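Local coordinates for meta cleavage compound hydrolase (Janthinobacterium, PDB 1J1I), which catalyses hydrolytic cleavage of a carbon–carbon bond in the meta-cleavage product formed during carbazole degradation, releasing anthranilate, at residues A47-E52 with L74-T79; Y86-R91 with G117-G122; E161-L166 with N183-Y188; Q203-R206 with G210-Y213; P224-Q229 with L276-L281. All blocks are in the same frame, centred on the assembly; numbering follows the deposited sequence.

Interactions 1 to 4 gather round the probable active-site serine S114. Side chains of A49 (interaction 1), A118 (interaction 2) and L211 (interaction 4) each lie about 7 Å from that of S114, and R185 (interaction 3) about 8 Å. Interaction 1 touches interaction 3 through E50 and Y188, and interaction 2 through L74 and R90. Interactions 2 and 4 have centres about 10 Å apart and are tied by Y213, whose OH bonds A118 O and Q88 NE2. Interaction 5 stands apart, its centre about 30 Å from that of interaction 3. Its strand 225-230 nevertheless leads towards the probable catalytic acid, D233, further along the chain.

Interaction 1 of 5, residues A47-E52 with L74-T79; sequences AGAESE and LGFGKT
The ring of F76 turns its edge to the backbone of A49, with CD2 3.4 Å from A49 O. The oxygen lies near the ring plane, not over a face. CG of F76 sits anti to the carbonyl carbon (chi1 -70°), and this setting brings CD2 to the A49 carbonyl. A second oxygen, L74 O, also lies at the ring edge in plane. Outside the contact the ring meets that of H43, the planes at about 55°.

A49 O has a further partner. A water donates to A49 O at 2.9 Å and accepts from G77 N at 2.9 Å. The water joins two backbones whose own atoms, A49 O and G77 N, are too far apart for a direct bond.

Next to the bridge, E50 CB rests on G77 CA at 3.7 Å. G77 is the second residue of a type II' beta turn from F76 to T79, closed by T79 N to F76 O at 3.0 Å. Its backbone has positive phi, and a CB on it would clash with E50 CB. The contact therefore fits a residue without a side chain.

The E50 side chain bends away from G77 at chi2 and folds back over the start of helix 51-55. E50 OE1 accepts from E52 N at 2.9 Å, from above the carboxylate plane, and also forms a salt bridge with R29. OE2 takes the amide of G53. Both oxygens of this buried carboxylate are thus bonded.

The A49 side chain is about 7 Å from that of S114, the probable active-site serine. The arrangement is a helix N-cap packed against a type II' beta turn, joining the loops after strands 38-42 and 67-71 of the alpha/beta-hydrolase sheet.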
# COMPACT_ATOMS: atom_id res chain seq x y z
N ALA A 47 -11.02 -1.88 -26.33
CA ALA A 47 -11.34 -2.89 -27.33
C ALA A 47 -10.54 -4.16 -27.09
O ALA A 47 -9.33 -4.13 -26.93
CB ALA A 47 -11.05 -2.34 -28.73
N GLY A 48 -11.24 -5.29 -27.06
CA GLY A 48 -10.57 -6.56 -26.85
C GLY A 48 -10.21 -6.87 -25.41
O GLY A 48 -9.55 -7.87 -25.14
N ALA A 49 -10.63 -6.02 -24.49
CA ALA A 49 -10.32 -6.26 -23.08
C ALA A 49 -11.24 -7.34 -22.53
O ALA A 49 -12.45 -7.31 -22.74
CB ALA A 49 -10.47 -4.97 -22.28
N GLU A 50 -10.64 -8.30 -21.84
CA GLU A 50 -11.39 -9.39 -21.23
C GLU A 50 -10.57 -10.06 -20.12
O GLU A 50 -9.41 -9.70 -19.89
CB GLU A 50 -11.85 -10.40 -22.29
CG GLU A 50 -10.78 -10.88 -23.27
CD GLU A 50 -9.77 -11.81 -22.62
OE1 GLU A 50 -10.18 -12.89 -22.14
OE2 GLU A 50 -8.58 -11.45 -22.58
N SER A 51 -11.17 -11.03 -19.45
CA SER A 51 -10.55 -11.70 -18.32
C SER A 51 -9.19 -12.37 -18.47
O SER A 51 -8.33 -12.21 -17.60
CB SER A 51 -11.54 -12.71 -17.73
OG SER A 51 -12.73 -12.06 -17.31
N GLU A 52 -8.98 -13.12 -19.54
CA GLU A 52 -7.70 -13.81 -19.70
C GLU A 52 -6.53 -12.84 -19.87
O GLU A 52 -5.53 -12.95 -19.16
CB GLU A 52 -7.78 -14.77 -20.89
CG GLU A 52 -6.58 -15.69 -21.06
CD GLU A 52 -6.88 -16.86 -21.98
OE1 GLU A 52 -7.40 -16.64 -23.10
OE2 GLU A 52 -6.60 -18.01 -21.58
N LEU A 74 -20.55 -7.31 -19.28
CA LEU A 74 -21.58 -7.26 -20.31
C LEU A 74 -21.00 -6.59 -21.55
O LEU A 74 -20.46 -5.48 -21.47
CB LEU A 74 -22.76 -6.43 -19.79
CG LEU A 74 -23.92 -6.08 -20.72
CD1 LEU A 74 -24.70 -7.33 -21.08
CD2 LEU A 74 -24.82 -5.07 -20.00
N GLY A 75 -21.10 -7.27 -22.69
CA GLY A 75 -20.59 -6.71 -23.94
C GLY A 75 -19.12 -6.94 -24.24
O GLY A 75 -18.65 -6.57 -25.32
N PHE A 76 -18.38 -7.55 -23.31
CA PHE A 76 -16.96 -7.80 -23.52
C PHE A 76 -16.61 -9.28 -23.57
O PHE A 76 -17.39 -10.13 -23.14
CB PHE A 76 -16.12 -7.16 -22.40
CG PHE A 76 -16.08 -5.65 -22.43
CD1 PHE A 76 -17.18 -4.90 -22.03
CD2 PHE A 76 -14.93 -4.99 -22.86
CE1 PHE A 76 -17.13 -3.51 -22.06
CE2 PHE A 76 -14.88 -3.60 -22.89
CZ PHE A 76 -15.98 -2.86 -22.49
N GLY A 77 -15.42 -9.57 -24.09
CA GLY A 77 -14.93 -10.93 -24.18
C GLY A 77 -15.91 -11.94 -24.74
O GLY A 77 -16.39 -11.79 -25.87
N LYS A 78 -16.22 -12.97 -23.95
CA LYS A 78 -17.15 -14.01 -24.39
C LYS A 78 -18.52 -13.88 -23.75
O LYS A 78 -19.39 -14.73 -23.96
CB LYS A 78 -16.56 -15.39 -24.11
CG LYS A 78 -15.28 -15.69 -24.88
CD LYS A 78 -14.86 -17.13 -24.69
CE LYS A 78 -13.53 -17.41 -25.37
NZ LYS A 78 -13.09 -18.82 -25.18
N THR A 79 -18.72 -12.83 -22.97
CA THR A 79 -20.01 -12.60 -22.33
C THR A 79 -20.99 -12.12 -23.39
O THR A 79 -20.57 -11.56 -24.41
CB THR A 79 -19.87 -11.57 -21.18
OG1 THR A 79 -19.29 -12.22 -20.05
CG2 THR A 79 -21.23 -10.99 -20.80
O HOH W 1 -13.61 -7.65 -25.37

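Interaction 2 of 5, residues Y86-R91 with G117-G122; sequences YTQDRR and GATGLG
Q88 and T119 meet at an oblique angle, the amide of one directed at the hydroxyl of the other. Q88 NE2 donates to T119 OG1 at 3.2 Å with an N-H...O angle of 159°, and OG1 lies close to the amide plane. T119 OG1 is also bonded to M115 O, one turn back. R91 crosses T119 at about a right angle. Methyl CG2 of T119, anti to its backbone N, lies 3.5 Å from R91 O.

Helix 114-126 carries T119. It starts at the probable nucleophile S114, in a GxSxG sequence consistent with the nucleophile elbow of alpha/beta hydrolases. Helix 88-101 packs against it here.

The Q88 amide is held at both ends. Q88 OE1 accepts from R91 NE at 2.9 Å and R91 NH2 at 2.9 Å, a side-on grip by two nitrogens on one oxygen. OE1 lies in the guanidinium plane. Over one guanidinium face sits T87 O, 3.7 Å above it. At the other end of the amide, NE2 is also bonded to Y213 OH. A leucine in place of Q88 would probably leave the buried R91 guanidinium without this acceptor and T119 OG1 without this donor.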
# COMPACT_ATOMS: atom_id res chain seq x y z
N TYR A 86 -25.97 0.19 -23.76
CA TYR A 86 -24.92 -0.17 -22.83
C TYR A 86 -24.58 0.98 -21.89
O TYR A 86 -23.69 1.78 -22.18
CB TYR A 86 -23.67 -0.62 -23.60
CG TYR A 86 -23.82 -1.97 -24.26
CD1 TYR A 86 -23.29 -3.12 -23.66
CD2 TYR A 86 -24.50 -2.12 -25.47
CE1 TYR A 86 -23.44 -4.38 -24.25
CE2 TYR A 86 -24.66 -3.38 -26.07
CZ TYR A 86 -24.13 -4.50 -25.45
OH TYR A 86 -24.30 -5.74 -26.02
N THR A 87 -25.30 1.06 -20.78
CA THR A 87 -25.09 2.10 -19.78
C THR A 87 -24.29 1.55 -18.61
O THR A 87 -24.18 0.33 -18.45
CB THR A 87 -26.42 2.63 -19.24
OG1 THR A 87 -27.05 1.60 -18.45
CG2 THR A 87 -27.35 3.02 -20.38
N GLN A 88 -23.73 2.43 -17.79
CA GLN A 88 -22.97 1.99 -16.62
C GLN A 88 -23.95 1.27 -15.70
O GLN A 88 -23.60 0.30 -15.04
CB GLN A 88 -22.34 3.20 -15.92
CG GLN A 88 -21.54 2.85 -14.66
CD GLN A 88 -20.49 1.78 -14.90
OE1 GLN A 88 -20.00 1.60 -16.01
NE2 GLN A 88 -20.14 1.06 -13.84
N ASP A 89 -25.19 1.75 -15.68
CA ASP A 89 -26.22 1.14 -14.85
C ASP A 89 -26.41 -0.33 -15.25
O ASP A 89 -26.58 -1.20 -14.39
CB ASP A 89 -27.53 1.90 -15.04
CG ASP A 89 -27.36 3.40 -14.88
OD1 ASP A 89 -26.52 4.00 -15.60
OD2 ASP A 89 -28.08 3.98 -14.05
N ARG A 90 -26.36 -0.59 -16.55
CA ARG A 90 -26.54 -1.95 -17.07
C ARG A 90 -25.38 -2.87 -16.67
O ARG A 90 -25.59 -4.04 -16.37
CB ARG A 90 -26.69 -1.90 -18.59
CG ARG A 90 -27.49 -3.05 -19.18
CD ARG A 90 -28.84 -3.20 -18.48
NE ARG A 90 -29.71 -4.13 -19.19
CZ ARG A 90 -30.33 -3.84 -20.33
NH1 ARG A 90 -30.16 -2.65 -20.90
NH2 ARG A 90 -31.11 -4.74 -20.92
N ARG A 91 -24.15 -2.34 -16.67
CA ARG A 91 -23.00 -3.15 -16.28
C ARG A 91 -23.07 -3.46 -14.78
O ARG A 91 -22.71 -4.56 -14.35
CB ARG A 91 -21.69 -2.43 -16.59
CG ARG A 91 -21.23 -2.55 -18.05
CD ARG A 91 -19.88 -1.85 -18.25
NE ARG A 91 -20.00 -0.40 -18.14
CZ ARG A 91 -20.43 0.39 -19.11
NH1 ARG A 91 -20.78 -0.12 -20.28
NH2 ARG A 91 -20.53 1.70 -18.91
N GLY A 117 -13.38 -1.39 -12.38
CA GLY A 117 -13.35 -0.83 -11.04
C GLY A 117 -14.58 0.02 -10.79
O GLY A 117 -15.19 -0.07 -9.72
N ALA A 118 -14.97 0.82 -11.78
CA ALA A 118 -16.16 1.66 -11.64
C ALA A 118 -17.39 0.78 -11.43
O ALA A 118 -18.30 1.12 -10.66
CB ALA A 118 -16.35 2.52 -12.89
N THR A 119 -17.43 -0.36 -12.11
CA THR A 119 -18.56 -1.27 -12.00
C THR A 119 -18.59 -1.95 -10.63
O THR A 119 -19.66 -2.13 -10.04
CB THR A 119 -18.54 -2.31 -13.14
OG1 THR A 119 -18.57 -1.62 -14.40
CG2 THR A 119 -19.77 -3.22 -13.06
N GLY A 120 -17.42 -2.32 -10.11
CA GLY A 120 -17.35 -2.94 -8.80
C GLY A 120 -17.77 -1.92 -7.75
O GLY A 120 -18.45 -2.24 -6.76
N LEU A 121 -17.36 -0.67 -7.96
CA LEU A 121 -17.69 0.42 -7.05
C LEU A 121 -19.20 0.61 -7.03
O LEU A 121 -19.80 0.78 -5.97
CB LEU A 121 -16.98 1.71 -7.50
CG LEU A 121 -16.96 2.89 -6.52
CD1 LEU A 121 -15.91 3.90 -6.96
CD2 LEU A 121 -18.33 3.55 -6.44
N GLY A 122 -19.81 0.58 -8.21
CA GLY A 122 -21.25 0.74 -8.30
C GLY A 122 -22.00 -0.32 -7.51
O GLY A 122 -22.95 -0.02 -6.78

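Interaction 3 of 5, residues E161-L166 with N183-Y188; sequences EGMVHL and NSRYTY
R185 is the first residue of 183-188 to touch M163, and the two side chains cross at about a right angle. The M163 thioether packs on the aliphatic part of R185: the methyl lies nearer its root, with M163 CE 3.6 Å from R185 CG. M163 SD to R185 CD, 3.2 Å, is unusually short, so little rests on it. SD also lies at the edge of the guanidinium, near its plane. R185 leaves its helix extended, CG anti to the backbone N (chi1 172°), and bends only at chi3. M163 bends at chi2 and chi3, which turns its methyl back towards the arginine stem.

Y186 comes next. M163 CE lies 4.2 Å from Y186 CA, and the Y186 hydroxyl is bonded to F158 O. T187 N and OG1 both donate to N183 O, from opposite faces of its plane. Y188 leaves this pair and packs on E50 and E52.

Helices 160-170 and 179-190 lie in the insertion between strands 131-137 and 225-230, where alpha/beta hydrolases of this family carry their cap. No hydrogen bond crosses between the two segments, so the cohesion across the pair is probably mainly dispersive, a thioether fitted against methylenes.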
# COMPACT_ATOMS: atom_id res chain seq x y z
N GLU A 161 -1.00 -2.85 -35.09
CA GLU A 161 -0.06 -1.81 -34.68
C GLU A 161 -0.72 -0.78 -33.77
O GLU A 161 -0.09 -0.25 -32.86
CB GLU A 161 0.53 -1.11 -35.91
CG GLU A 161 1.83 -1.73 -36.38
CD GLU A 161 2.89 -1.73 -35.29
OE1 GLU A 161 3.21 -0.63 -34.78
OE2 GLU A 161 3.40 -2.82 -34.95
N GLY A 162 -2.00 -0.50 -34.01
CA GLY A 162 -2.70 0.45 -33.18
C GLY A 162 -2.81 -0.09 -31.77
O GLY A 162 -2.76 0.67 -30.80
N MET A 163 -2.94 -1.41 -31.66
CA MET A 163 -3.05 -2.08 -30.37
C MET A 163 -1.70 -2.02 -29.64
O MET A 163 -1.66 -1.88 -28.42
CB MET A 163 -3.46 -3.54 -30.56
CG MET A 163 -3.78 -4.28 -29.27
SD MET A 163 -5.09 -3.47 -28.32
CE MET A 163 -6.56 -4.04 -29.19
N VAL A 164 -0.62 -2.14 -30.39
CA VAL A 164 0.72 -2.08 -29.81
C VAL A 164 0.94 -0.69 -29.22
O VAL A 164 1.42 -0.55 -28.10
CB VAL A 164 1.82 -2.35 -30.86
CG1 VAL A 164 3.19 -2.06 -30.26
CG2 VAL A 164 1.75 -3.80 -31.32
N HIS A 165 0.58 0.34 -30.00
CA HIS A 165 0.74 1.71 -29.54
C HIS A 165 -0.09 1.98 -28.30
O HIS A 165 0.34 2.68 -27.39
CB HIS A 165 0.35 2.70 -30.64
CG HIS A 165 1.36 2.83 -31.74
ND1 HIS A 165 2.67 3.21 -31.50
CD2 HIS A 165 1.26 2.66 -33.08
CE1 HIS A 165 3.33 3.26 -32.64
NE2 HIS A 165 2.50 2.93 -33.62
N LEU A 166 -1.30 1.43 -28.27
CA LEU A 166 -2.19 1.62 -27.13
C LEU A 166 -1.60 1.02 -25.85
O LEU A 166 -1.55 1.68 -24.81
CB LEU A 166 -3.57 1.00 -27.41
CG LEU A 166 -4.68 1.07 -26.36
CD1 LEU A 166 -4.41 0.10 -25.22
CD2 LEU A 166 -4.80 2.50 -25.85
N ASN A 183 -1.61 -10.20 -29.75
CA ASN A 183 -2.43 -10.94 -30.70
C ASN A 183 -3.75 -11.37 -30.07
O ASN A 183 -4.81 -11.28 -30.70
CB ASN A 183 -1.69 -12.18 -31.21
CG ASN A 183 -0.38 -11.84 -31.88
OD1 ASN A 183 -0.26 -10.81 -32.55
ND2 ASN A 183 0.61 -12.71 -31.71
N SER A 184 -3.69 -11.86 -28.84
CA SER A 184 -4.88 -12.31 -28.13
C SER A 184 -5.88 -11.16 -27.97
O SER A 184 -7.07 -11.31 -28.28
CB SER A 184 -4.50 -12.87 -26.76
OG SER A 184 -5.63 -13.38 -26.08
N ARG A 185 -5.40 -10.01 -27.50
CA ARG A 185 -6.27 -8.85 -27.31
C ARG A 185 -6.81 -8.34 -28.64
O ARG A 185 -7.97 -7.96 -28.74
CB ARG A 185 -5.52 -7.72 -26.59
CG ARG A 185 -6.29 -6.41 -26.52
CD ARG A 185 -5.53 -5.31 -25.78
NE ARG A 185 -5.72 -5.38 -24.34
CZ ARG A 185 -6.47 -4.53 -23.64
NH1 ARG A 185 -7.10 -3.53 -24.25
NH2 ARG A 185 -6.60 -4.68 -22.33
N TYR A 186 -5.95 -8.33 -29.66
CA TYR A 186 -6.36 -7.87 -30.98
C TYR A 186 -7.45 -8.78 -31.55
O TYR A 186 -8.39 -8.32 -32.18
CB TYR A 186 -5.16 -7.84 -31.93
CG TYR A 186 -5.51 -7.30 -33.30
CD1 TYR A 186 -6.04 -6.02 -33.44
CD2 TYR A 186 -5.32 -8.07 -34.44
CE1 TYR A 186 -6.38 -5.52 -34.68
CE2 TYR A 186 -5.66 -7.57 -35.70
CZ TYR A 186 -6.19 -6.29 -35.81
OH TYR A 186 -6.53 -5.79 -37.04
N THR A 187 -7.31 -10.09 -31.31
CA THR A 187 -8.29 -11.05 -31.80
C THR A 187 -9.66 -10.77 -31.19
O THR A 187 -10.67 -10.80 -31.89
CB THR A 187 -7.86 -12.50 -31.46
OG1 THR A 187 -6.66 -12.82 -32.18
CG2 THR A 187 -8.95 -13.49 -31.85
N TYR A 188 -9.69 -10.49 -29.88
CA TYR A 188 -10.96 -10.19 -29.22
C TYR A 188 -11.54 -8.87 -29.71
O TYR A 188 -12.75 -8.74 -29.88
CB TYR A 188 -10.77 -10.10 -27.70
CG TYR A 188 -10.70 -11.43 -26.98
CD1 TYR A 188 -9.51 -11.88 -26.40
CD2 TYR A 188 -11.84 -12.23 -26.85
CE1 TYR A 188 -9.46 -13.09 -25.71
CE2 TYR A 188 -11.79 -13.44 -26.16
CZ TYR A 188 -10.60 -13.86 -25.59
OH TYR A 188 -10.56 -15.05 -24.89

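Interaction 4 of 5, residues Q203-R206 with G210-Y213; sequences QWIR and GLFY
G210 N donates to I205 O at 2.9 Å, with an N-H...O angle of 155°. The bond spans five residues and closes the C-terminal end of helix 192-208. This is the spacing of the 6→1 bond found in Schellman motifs. The chain then runs on as a loop towards helix 215-218, in the cap region of this alpha/beta hydrolase.

G210 takes backbone angles that suit a residue without a side chain. A CB there would be jammed against the carbonyl oxygen of the preceding residue. The turn lets the chain pass directly beside the helix it has just left.

I205 covers the returning chain with one branch. The methyl I205 CG2 is anti to the backbone N and leans on the peptide between G210 and L211, 3.6 Å from G210 C. The other branch, CG1, stays beside the backbone N.

The L211 side chain packs on M115 and A118 of helix 114-126 and on Q88 of helix 88-101, about 7 Å from the side chain of S114. I205 also packs on M115. The loop thus lays its leucine between the cap helix and the helix that starts at the probable nucleophile. Across the turn, the two apolar side chains meet where I205 CG2 lies 4.2 Å from L211 CB.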
# COMPACT_ATOMS: atom_id res chain seq x y z
N GLN A 203 -19.94 4.78 -27.03
CA GLN A 203 -20.88 5.82 -27.46
C GLN A 203 -21.62 6.40 -26.26
O GLN A 203 -21.71 7.62 -26.11
CB GLN A 203 -21.89 5.24 -28.45
CG GLN A 203 -22.83 6.28 -29.04
CD GLN A 203 -23.89 5.66 -29.93
OE1 GLN A 203 -23.61 4.72 -30.67
NE2 GLN A 203 -25.10 6.19 -29.87
N TRP A 204 -22.15 5.53 -25.41
CA TRP A 204 -22.87 5.98 -24.23
C TRP A 204 -21.96 6.81 -23.32
O TRP A 204 -22.34 7.87 -22.84
CB TRP A 204 -23.42 4.80 -23.43
CG TRP A 204 -24.20 5.24 -22.24
CD1 TRP A 204 -25.52 5.63 -22.22
CD2 TRP A 204 -23.72 5.41 -20.91
NE1 TRP A 204 -25.87 6.03 -20.96
CE2 TRP A 204 -24.78 5.91 -20.13
CE3 TRP A 204 -22.47 5.19 -20.29
CZ2 TRP A 204 -24.66 6.19 -18.76
CZ3 TRP A 204 -22.34 5.48 -18.92
CH2 TRP A 204 -23.43 5.97 -18.18
N ILE A 205 -20.75 6.31 -23.09
CA ILE A 205 -19.80 7.01 -22.24
C ILE A 205 -19.52 8.40 -22.84
O ILE A 205 -19.54 9.41 -22.14
CB ILE A 205 -18.48 6.21 -22.13
CG1 ILE A 205 -18.72 4.93 -21.32
CG2 ILE A 205 -17.39 7.06 -21.50
CD1 ILE A 205 -17.54 4.00 -21.27
N ARG A 206 -19.29 8.41 -24.14
CA ARG A 206 -19.00 9.64 -24.88
C ARG A 206 -20.13 10.66 -24.72
O ARG A 206 -19.88 11.85 -24.52
CB ARG A 206 -18.83 9.28 -26.36
CG ARG A 206 -17.67 9.94 -27.08
CD ARG A 206 -17.86 11.43 -27.24
NE ARG A 206 -17.14 11.94 -28.40
CZ ARG A 206 -17.54 11.78 -29.66
NH1 ARG A 206 -18.67 11.12 -29.92
NH2 ARG A 206 -16.82 12.27 -30.66
N GLY A 210 -17.97 11.10 -20.35
CA GLY A 210 -17.04 10.24 -19.64
C GLY A 210 -17.76 9.28 -18.70
O GLY A 210 -18.98 9.39 -18.51
N LEU A 211 -17.01 8.35 -18.13
CA LEU A 211 -17.55 7.36 -17.20
C LEU A 211 -17.20 7.84 -15.80
O LEU A 211 -16.06 7.71 -15.36
CB LEU A 211 -16.90 6.00 -17.46
CG LEU A 211 -17.57 4.72 -16.92
CD1 LEU A 211 -16.59 3.57 -17.09
CD2 LEU A 211 -17.97 4.88 -15.47
N PHE A 212 -18.17 8.39 -15.08
CA PHE A 212 -17.89 8.90 -13.75
C PHE A 212 -19.09 8.89 -12.81
O PHE A 212 -20.22 8.66 -13.23
CB PHE A 212 -17.38 10.34 -13.87
CG PHE A 212 -18.41 11.29 -14.40
CD1 PHE A 212 -19.40 11.81 -13.56
CD2 PHE A 212 -18.43 11.63 -15.75
CE1 PHE A 212 -20.39 12.64 -14.06
CE2 PHE A 212 -19.42 12.47 -16.26
CZ PHE A 212 -20.41 12.98 -15.41
N TYR A 213 -18.81 9.15 -11.54
CA TYR A 213 -19.83 9.23 -10.51
C TYR A 213 -19.57 10.54 -9.79
O TYR A 213 -18.45 11.06 -9.83
CB TYR A 213 -19.68 8.09 -9.49
CG TYR A 213 -19.83 6.70 -10.05
CD1 TYR A 213 -18.81 5.76 -9.89
CD2 TYR A 213 -21.00 6.31 -10.71
CE1 TYR A 213 -18.95 4.46 -10.36
CE2 TYR A 213 -21.15 5.00 -11.18
CZ TYR A 213 -20.12 4.09 -11.00
OH TYR A 213 -20.26 2.79 -11.44

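Interaction 5 of 5, residues P224-Q229 with L276-L281; sequences PTLVVQ and LSFLSL
Helix 268-281, the last of the chain, packs here on strand 225-230 of the central alpha/beta-hydrolase sheet. F278 carries the contact from the helix side. Its CG is anti to the backbone N (chi1 175°), which sends the ring down onto the strand. L226 lies over one ring face in a CH-pi contact. L226 CB is 3.5 Å from the F278 ring centroid, only 7° off the normal. L226 CG follows along the same face, 3.6 Å from F278 CG. The two side chains slide past each other in opposite directions.

The far end of the ring meets the start of the strand. P224 O lies at the ring edge, 3.7 Å from F278 CZ, while T225 C approaches CZ obliquely at 3.5 Å. P224 CB adds an apolar touch on F278 CZ at 4.2 Å. An alanine at F278 would probably open a gap over L226 and leave P224 without this ring beside it.

L226 makes backbone hydrogen bonds with L134 and L136 of strand 131-137. F278 also touches V135 there. L226 packs on W252 and Y254 of strand 251-256. V227 turns to helix 238-247. S277, S280 and L281 pack against the second subunit.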
# COMPACT_ATOMS: atom_id res chain seq x y z
N PRO A 224 -14.58 -2.23 3.22
CA PRO A 224 -13.14 -1.95 3.22
C PRO A 224 -12.69 -1.91 1.76
O PRO A 224 -13.04 -2.79 0.96
CB PRO A 224 -12.54 -3.12 4.00
CG PRO A 224 -13.59 -4.20 3.90
CD PRO A 224 -14.86 -3.41 4.05
N THR A 225 -11.91 -0.89 1.42
CA THR A 225 -11.46 -0.71 0.06
C THR A 225 -9.96 -0.49 -0.06
O THR A 225 -9.34 0.12 0.81
CB THR A 225 -12.19 0.51 -0.56
OG1 THR A 225 -13.60 0.27 -0.55
CG2 THR A 225 -11.72 0.76 -1.99
N LEU A 226 -9.39 -0.99 -1.15
CA LEU A 226 -7.97 -0.82 -1.42
C LEU A 226 -7.89 -0.06 -2.75
O LEU A 226 -8.35 -0.56 -3.78
CB LEU A 226 -7.28 -2.18 -1.57
CG LEU A 226 -5.79 -2.34 -1.22
CD1 LEU A 226 -5.13 -3.25 -2.24
CD2 LEU A 226 -5.10 -1.00 -1.18
N VAL A 227 -7.35 1.15 -2.71
CA VAL A 227 -7.20 1.96 -3.92
C VAL A 227 -5.77 1.74 -4.42
O VAL A 227 -4.82 2.18 -3.77
CB VAL A 227 -7.43 3.46 -3.63
CG1 VAL A 227 -7.28 4.27 -4.91
CG2 VAL A 227 -8.81 3.68 -3.02
N VAL A 228 -5.64 1.03 -5.53
CA VAL A 228 -4.32 0.74 -6.12
C VAL A 228 -4.11 1.72 -7.26
O VAL A 228 -5.00 1.91 -8.09
CB VAL A 228 -4.24 -0.70 -6.65
CG1 VAL A 228 -2.86 -0.95 -7.26
CG2 VAL A 228 -4.51 -1.69 -5.53
N GLN A 229 -2.92 2.32 -7.33
CA GLN A 229 -2.67 3.32 -8.35
C GLN A 229 -1.22 3.41 -8.83
O GLN A 229 -0.28 3.43 -8.02
CB GLN A 229 -3.09 4.69 -7.81
CG GLN A 229 -2.92 5.84 -8.78
CD GLN A 229 -3.81 5.72 -9.99
OE1 GLN A 229 -5.00 5.40 -9.87
NE2 GLN A 229 -3.25 5.97 -11.17
N LEU A 276 -3.44 -9.87 -1.89
CA LEU A 276 -3.50 -10.96 -0.92
C LEU A 276 -3.39 -10.39 0.49
O LEU A 276 -4.15 -10.78 1.38
CB LEU A 276 -2.37 -11.96 -1.15
CG LEU A 276 -2.50 -12.88 -2.36
CD1 LEU A 276 -1.24 -13.73 -2.51
CD2 LEU A 276 -3.72 -13.77 -2.19
N SER A 277 -2.45 -9.48 0.67
CA SER A 277 -2.22 -8.85 1.96
C SER A 277 -3.48 -8.11 2.43
O SER A 277 -3.91 -8.25 3.57
CB SER A 277 -1.04 -7.88 1.86
OG SER A 277 -0.71 -7.31 3.12
N PHE A 278 -4.08 -7.34 1.53
CA PHE A 278 -5.29 -6.59 1.85
C PHE A 278 -6.43 -7.53 2.26
O PHE A 278 -7.07 -7.35 3.29
CB PHE A 278 -5.73 -5.75 0.65
CG PHE A 278 -7.04 -5.04 0.85
CD1 PHE A 278 -7.18 -4.07 1.84
CD2 PHE A 278 -8.12 -5.32 0.02
CE1 PHE A 278 -8.39 -3.39 2.00
CE2 PHE A 278 -9.34 -4.65 0.18
CZ PHE A 278 -9.47 -3.69 1.17
N LEU A 279 -6.67 -8.55 1.44
CA LEU A 279 -7.73 -9.51 1.72
C LEU A 279 -7.51 -10.33 2.99
O LEU A 279 -8.48 -10.74 3.64
CB LEU A 279 -7.90 -10.46 0.52
CG LEU A 279 -8.34 -9.79 -0.78
CD1 LEU A 279 -8.37 -10.82 -1.90
CD2 LEU A 279 -9.71 -9.14 -0.60
N SER A 280 -6.25 -10.56 3.37
CA SER A 280 -5.95 -11.34 4.56
C SER A 280 -6.41 -10.64 5.83
O SER A 280 -6.76 -11.29 6.82
CB SER A 280 -4.45 -11.63 4.66
OG SER A 280 -3.72 -10.45 4.92
N LEU A 281 -6.41 -9.31 5.82
CA LEU A 281 -6.84 -8.54 6.97
C LEU A 281 -8.36 -8.52 7.04
O LEU A 281 -8.94 -8.58 8.11
CB LEU A 281 -6.33 -7.10 6.88
CG LEU A 281 -4.82 -6.85 6.90
CD1 LEU A 281 -4.57 -5.36 6.74
CD2 LEU A 281 -4.22 -7.37 8.21